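Local atomic coordinates of ABC transporter, substrate binding protein (Aeropyrum pernix, PDB entry 3EAF), a protein that probably serves as the substrate-binding component of an ABC transporter, capturing a solute outside the membrane, and binds a magnesium ion. Residues 248-259 and 349-360. Sequence-based numbering, arbitrary orientation.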
loop_
_atom_site.group_PDB
_atom_site.type_symbol
_atom_site.label_atom_id
_atom_site.label_comp_id
_atom_site.label_asym_id
_atom_site.label_seq_id
_atom_site.Cartn_x
_atom_site.Cartn_y
_atom_site.Cartn_z
ATOM N N TYR A 248 -5.260 -6.738 22.634
ATOM C CA TYR A 248 -6.683 -6.421 22.457
ATOM C C TYR A 248 -7.019 -5.025 22.987
ATOM O O TYR A 248 -6.689 -4.690 24.121
ATOM C CB TYR A 248 -7.568 -7.481 23.128
ATOM C CG TYR A 248 -7.625 -8.821 22.418
ATOM C CD1 TYR A 248 -6.812 -9.099 21.313
ATOM C CD2 TYR A 248 -8.471 -9.830 22.880
ATOM C CE1 TYR A 248 -6.864 -10.346 20.673
ATOM C CE2 TYR A 248 -8.527 -11.068 22.257
ATOM C CZ TYR A 248 -7.726 -11.322 21.159
ATOM O OH TYR A 248 -7.791 -12.548 20.545
ATOM N N GLY A 249 -7.651 -4.216 22.138
ATOM C CA GLY A 249 -8.029 -2.846 22.475
ATOM C C GLY A 249 -6.931 -1.810 22.301
ATOM O O GLY A 249 -7.173 -0.620 22.520
ATOM N N LYS A 250 -5.734 -2.249 21.895
ATOM C CA LYS A 250 -4.539 -1.386 21.927
ATOM C C LYS A 250 -3.740 -1.283 20.625
ATOM O O LYS A 250 -2.620 -0.769 20.637
ATOM C CB LYS A 250 -3.577 -1.828 23.047
ATOM C CG LYS A 250 -4.168 -1.788 24.450
ATOM C CD LYS A 250 -3.098 -1.978 25.510
ATOM C CE LYS A 250 -2.642 -3.417 25.633
ATOM N NZ LYS A 250 -1.732 -3.555 26.805
ATOM N N VAL A 251 -4.288 -1.781 19.519
ATOM C CA VAL A 251 -3.589 -1.725 18.224
ATOM C C VAL A 251 -4.515 -1.184 17.137
ATOM O O VAL A 251 -5.701 -1.524 17.088
ATOM C CB VAL A 251 -3.011 -3.101 17.787
ATOM C CG1 VAL A 251 -2.129 -2.949 16.537
ATOM C CG2 VAL A 251 -2.199 -3.752 18.919
ATOM N N PHE A 252 -3.962 -0.333 16.279
ATOM C CA PHE A 252 -4.712 0.262 15.184
ATOM C C PHE A 252 -3.946 0.103 13.876
ATOM O O PHE A 252 -2.715 0.210 13.854
ATOM C CB PHE A 252 -4.972 1.747 15.461
ATOM C CG PHE A 252 -5.868 2.003 16.656
ATOM C CD1 PHE A 252 -7.248 2.137 16.492
ATOM C CD2 PHE A 252 -5.330 2.110 17.938
ATOM C CE1 PHE A 252 -8.078 2.370 17.583
ATOM C CE2 PHE A 252 -6.149 2.340 19.042
ATOM C CZ PHE A 252 -7.529 2.464 18.863
ATOM N N GLY A 253 -4.677 -0.146 12.792
ATOM C CA GLY A 253 -4.084 -0.257 11.472
ATOM C C GLY A 253 -4.642 0.793 10.542
ATOM O O GLY A 253 -5.824 1.140 10.617
ATOM N N ILE A 254 -3.786 1.310 9.671
ATOM C CA ILE A 254 -4.219 2.229 8.631
ATOM C C ILE A 254 -4.553 1.412 7.388
ATOM O O ILE A 254 -3.897 0.407 7.108
ATOM C CB ILE A 254 -3.107 3.261 8.297
ATOM C CG1 ILE A 254 -2.731 4.080 9.538
ATOM C CG2 ILE A 254 -3.517 4.176 7.137
ATOM C CD1 ILE A 254 -1.447 4.898 9.374
ATOM N N SER A 255 -5.580 1.835 6.651
ATOM C CA SER A 255 -5.834 1.289 5.324
ATOM C C SER A 255 -6.592 2.297 4.479
ATOM O O SER A 255 -7.644 2.783 4.900
ATOM C CB SER A 255 -6.619 -0.023 5.401
ATOM O OG SER A 255 -6.896 -0.509 4.100
ATOM N N PRO A 256 -6.060 2.627 3.289
ATOM C CA PRO A 256 -6.805 3.438 2.314
ATOM C C PRO A 256 -7.994 2.695 1.677
ATOM O O PRO A 256 -8.839 3.324 1.018
ATOM C CB PRO A 256 -5.750 3.761 1.243
ATOM C CG PRO A 256 -4.417 3.434 1.878
ATOM C CD PRO A 256 -4.711 2.294 2.800
ATOM N N PHE A 257 -8.062 1.381 1.898
ATOM C CA PHE A 257 -9.026 0.503 1.231
ATOM C C PHE A 257 -9.883 -0.193 2.273
ATOM O O PHE A 257 -9.369 -0.647 3.303
ATOM C CB PHE A 257 -8.297 -0.567 0.397
ATOM C CG PHE A 257 -7.071 -0.052 -0.315
ATOM C CD1 PHE A 257 -7.183 0.587 -1.545
ATOM C CD2 PHE A 257 -5.809 -0.196 0.254
ATOM C CE1 PHE A 257 -6.068 1.073 -2.199
ATOM C CE2 PHE A 257 -4.681 0.283 -0.397
ATOM C CZ PHE A 257 -4.812 0.927 -1.623
ATOM N N ILE A 258 -11.184 -0.284 1.997
ATOM C CA ILE A 258 -12.113 -1.006 2.863
ATOM C C ILE A 258 -11.777 -2.505 2.879
ATOM O O ILE A 258 -11.422 -3.078 1.842
ATOM C CB ILE A 258 -13.598 -0.741 2.439
ATOM C CG1 ILE A 258 -14.573 -1.036 3.588
ATOM C CG2 ILE A 258 -13.982 -1.521 1.169
ATOM C CD1 ILE A 258 -14.398 -0.140 4.823
ATOM N N TYR A 259 -11.832 -3.122 4.058
ATOM C CA TYR A 259 -11.623 -4.566 4.179
ATOM C C TYR A 259 -12.869 -5.262 3.649
ATOM O O TYR A 259 -13.974 -4.727 3.802
ATOM C CB TYR A 259 -11.462 -4.993 5.638
ATOM C CG TYR A 259 -10.171 -4.639 6.344
ATOM C CD1 TYR A 259 -9.369 -3.574 5.926
ATOM C CD2 TYR A 259 -9.778 -5.357 7.474
ATOM C CE1 TYR A 259 -8.195 -3.248 6.610
ATOM C CE2 TYR A 259 -8.620 -5.045 8.157
ATOM C CZ TYR A 259 -7.832 -3.992 7.723
ATOM O OH TYR A 259 -6.691 -3.700 8.417
ATOM N N TYR A 349 -5.422 10.867 -3.307
ATOM C CA TYR A 349 -6.332 11.411 -2.294
ATOM C C TYR A 349 -5.573 11.395 -0.975
ATOM O O TYR A 349 -4.422 10.952 -0.939
ATOM C CB TYR A 349 -7.658 10.627 -2.208
ATOM C CG TYR A 349 -7.526 9.133 -1.979
ATOM C CD1 TYR A 349 -7.607 8.594 -0.694
ATOM C CD2 TYR A 349 -7.348 8.256 -3.050
ATOM C CE1 TYR A 349 -7.497 7.216 -0.479
ATOM C CE2 TYR A 349 -7.232 6.888 -2.849
ATOM C CZ TYR A 349 -7.304 6.374 -1.560
ATOM O OH TYR A 349 -7.183 5.019 -1.359
ATOM N N ARG A 350 -6.187 11.880 0.103
ATOM C CA ARG A 350 -5.461 12.015 1.375
ATOM C C ARG A 350 -5.996 11.156 2.523
ATOM O O ARG A 350 -5.227 10.732 3.392
ATOM C CB ARG A 350 -5.405 13.480 1.828
ATOM C CG ARG A 350 -4.585 14.389 0.930
ATOM C CD ARG A 350 -4.514 15.816 1.464
ATOM N NE ARG A 350 -3.500 16.000 2.510
ATOM C CZ ARG A 350 -3.762 16.318 3.781
ATOM N NH1 ARG A 350 -5.018 16.480 4.199
ATOM N NH2 ARG A 350 -2.762 16.481 4.644
ATOM N N LYS A 351 -7.300 10.909 2.549
ATOM C CA LYS A 351 -7.883 10.261 3.726
ATOM C C LYS A 351 -7.715 8.739 3.734
ATOM O O LYS A 351 -7.451 8.127 2.701
ATOM C CB LYS A 351 -9.341 10.679 3.943
ATOM C CG LYS A 351 -10.327 10.214 2.898
ATOM C CD LYS A 351 -11.729 10.758 3.225
ATOM C CE LYS A 351 -11.852 12.244 2.899
ATOM N NZ LYS A 351 -13.282 12.706 2.989
ATOM N N VAL A 352 -7.837 8.156 4.923
ATOM C CA VAL A 352 -7.681 6.718 5.125
ATOM C C VAL A 352 -8.733 6.187 6.083
ATOM O O VAL A 352 -9.342 6.958 6.826
ATOM C CB VAL A 352 -6.280 6.354 5.690
ATOM C CG1 VAL A 352 -5.197 6.647 4.669
ATOM C CG2 VAL A 352 -6.006 7.065 7.028
ATOM N N PHE A 353 -8.955 4.875 6.043
ATOM C CA PHE A 353 -9.725 4.199 7.083
ATOM C C PHE A 353 -8.789 3.848 8.230
ATOM O O PHE A 353 -7.608 3.594 8.017
ATOM C CB PHE A 353 -10.378 2.917 6.558
ATOM C CG PHE A 353 -11.353 3.136 5.430
ATOM C CD1 PHE A 353 -12.625 3.662 5.675
ATOM C CD2 PHE A 353 -11.013 2.786 4.125
ATOM C CE1 PHE A 353 -13.543 3.844 4.626
ATOM C CE2 PHE A 353 -11.918 2.966 3.069
ATOM C CZ PHE A 353 -13.184 3.504 3.323
ATOM N N ILE A 354 -9.321 3.841 9.447
ATOM C CA ILE A 354 -8.588 3.351 10.602
ATOM C C ILE A 354 -9.341 2.157 11.157
ATOM O O ILE A 354 -10.567 2.201 11.312
ATOM C CB ILE A 354 -8.417 4.446 11.699
ATOM C CG1 ILE A 354 -7.603 5.646 11.171
ATOM C CG2 ILE A 354 -7.813 3.844 12.983
ATOM C CD1 ILE A 354 -6.130 5.371 10.879
ATOM N N ILE A 355 -8.601 1.095 11.461
ATOM C CA ILE A 355 -9.183 -0.147 11.947
ATOM C C ILE A 355 -8.605 -0.452 13.316
ATOM O O ILE A 355 -7.388 -0.361 13.518
ATOM C CB ILE A 355 -8.920 -1.337 10.959
ATOM C CG1 ILE A 355 -9.515 -1.039 9.577
ATOM C CG2 ILE A 355 -9.470 -2.654 11.497
ATOM C CD1 ILE A 355 -8.561 -0.277 8.665
ATOM N N LYS A 356 -9.480 -0.801 14.253
ATOM C CA LYS A 356 -9.064 -1.129 15.606
ATOM C C LYS A 356 -9.080 -2.630 15.865
ATOM O O LYS A 356 -10.023 -3.325 15.487
ATOM C CB LYS A 356 -9.975 -0.442 16.626
ATOM C CG LYS A 356 -9.577 -0.666 18.083
ATOM C CD LYS A 356 -10.586 -0.017 19.000
ATOM C CE LYS A 356 -10.220 -0.165 20.461
ATOM N NZ LYS A 356 -11.332 0.381 21.311
ATOM N N LEU A 357 -8.039 -3.112 16.528
ATOM C CA LEU A 357 -8.080 -4.421 17.146
ATOM C C LEU A 357 -8.890 -4.261 18.433
ATOM O O LEU A 357 -8.388 -3.752 19.442
ATOM C CB LEU A 357 -6.663 -4.932 17.429
ATOM C CG LEU A 357 -6.469 -6.261 18.167
ATOM C CD1 LEU A 357 -7.331 -7.357 17.564
ATOM C CD2 LEU A 357 -4.996 -6.660 18.151
ATOM N N GLY A 358 -10.153 -4.675 18.374
ATOM C CA GLY A 358 -11.102 -4.434 19.464
ATOM C C GLY A 358 -10.800 -5.177 20.753
ATOM O O GLY A 358 -10.035 -6.149 20.760
ATOM N N GLU A 359 -11.423 -4.716 21.838
ATOM C CA GLU A 359 -11.282 -5.331 23.167
ATOM C C GLU A 359 -11.685 -6.803 23.177
ATOM O O GLU A 359 -11.118 -7.596 23.922
ATOM C CB GLU A 359 -12.103 -4.559 24.209
ATOM C CG GLU A 359 -11.684 -3.104 24.394
ATOM C CD GLU A 359 -10.465 -2.932 25.294
ATOM O OE1 GLU A 359 -10.165 -3.836 26.115
ATOM O OE2 GLU A 359 -9.807 -1.870 25.189
ATOM N N ASN A 360 -12.663 -7.156 22.345
ATOM C CA ASN A 360 -13.106 -8.541 22.197
ATOM C C ASN A 360 -12.237 -9.370 21.246
ATOM O O ASN A 360 -12.513 -10.552 21.014
ATOM C CB ASN A 360 -14.576 -8.584 21.752
ATOM C CG ASN A 360 -14.806 -7.941 20.390
ATOM O OD1 ASN A 360 -13.893 -7.381 19.773
ATOM N ND2 ASN A 360 -16.043 -8.014 19.917
HETATM O O HOH W 1 -9.553 0.401 23.740
#
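Gly-253 and Ile-355 exchange two nearly straight backbone hydrogen bonds, Gly-253 N to Ile-355 O at 2.8 Å and Ile-355 N to Gly-253 O at 2.9 Å. They centre the antiparallel pairing of strands 251-255 and 352-357, neighbours in the seven-stranded mixed sheet of one lobe of this periplasmic-binding-protein fold. Ser-255 and Phe-353 form the next hydrogen-bonded pair. On their face of the sheet the chain turns back after Pro-256, and packing is tight: Ile-258 CD1 sits over the centre of the Phe-353 ring, 4.1 Å from its centroid, a CH-pi contact. Tyr-259 comes to meet Ile-355 from the opposite direction, its ring face taking Ile-355 CG1 near the rim while Tyr-259 CE1 lies 3.6 Å from Ile-355 CD1. With OG anti to the backbone N (chi1 178°), Ser-255 donates to Phe-257 O at 2.6 Å and pins this return. On the other face, Ile-254 packs beside Ile-354 and against Val-352, backed by helix 124-139, and Phe-252 lies alongside the extended Lys-356, whose CG is 3.4 Å from Phe-252 CE1. Leu-357 is still buried, its CD2 beside Val-251 CB and its CD1 meeting Tyr-248 CD1, and Gly-249 N reaches Leu-357 O through a bent bond (136°). Solvent begins at the Lys-356 end and the exposed Glu-359, whose carboxylate is brought back by a bend at chi2 (-81°). There, added to backbone bond and leucine packing, one water held by Lys-356 NZ, Gly-249 O and Glu-359 OE2 links ammonium to carboxylate, an attraction probably weaker than a direct salt bridge.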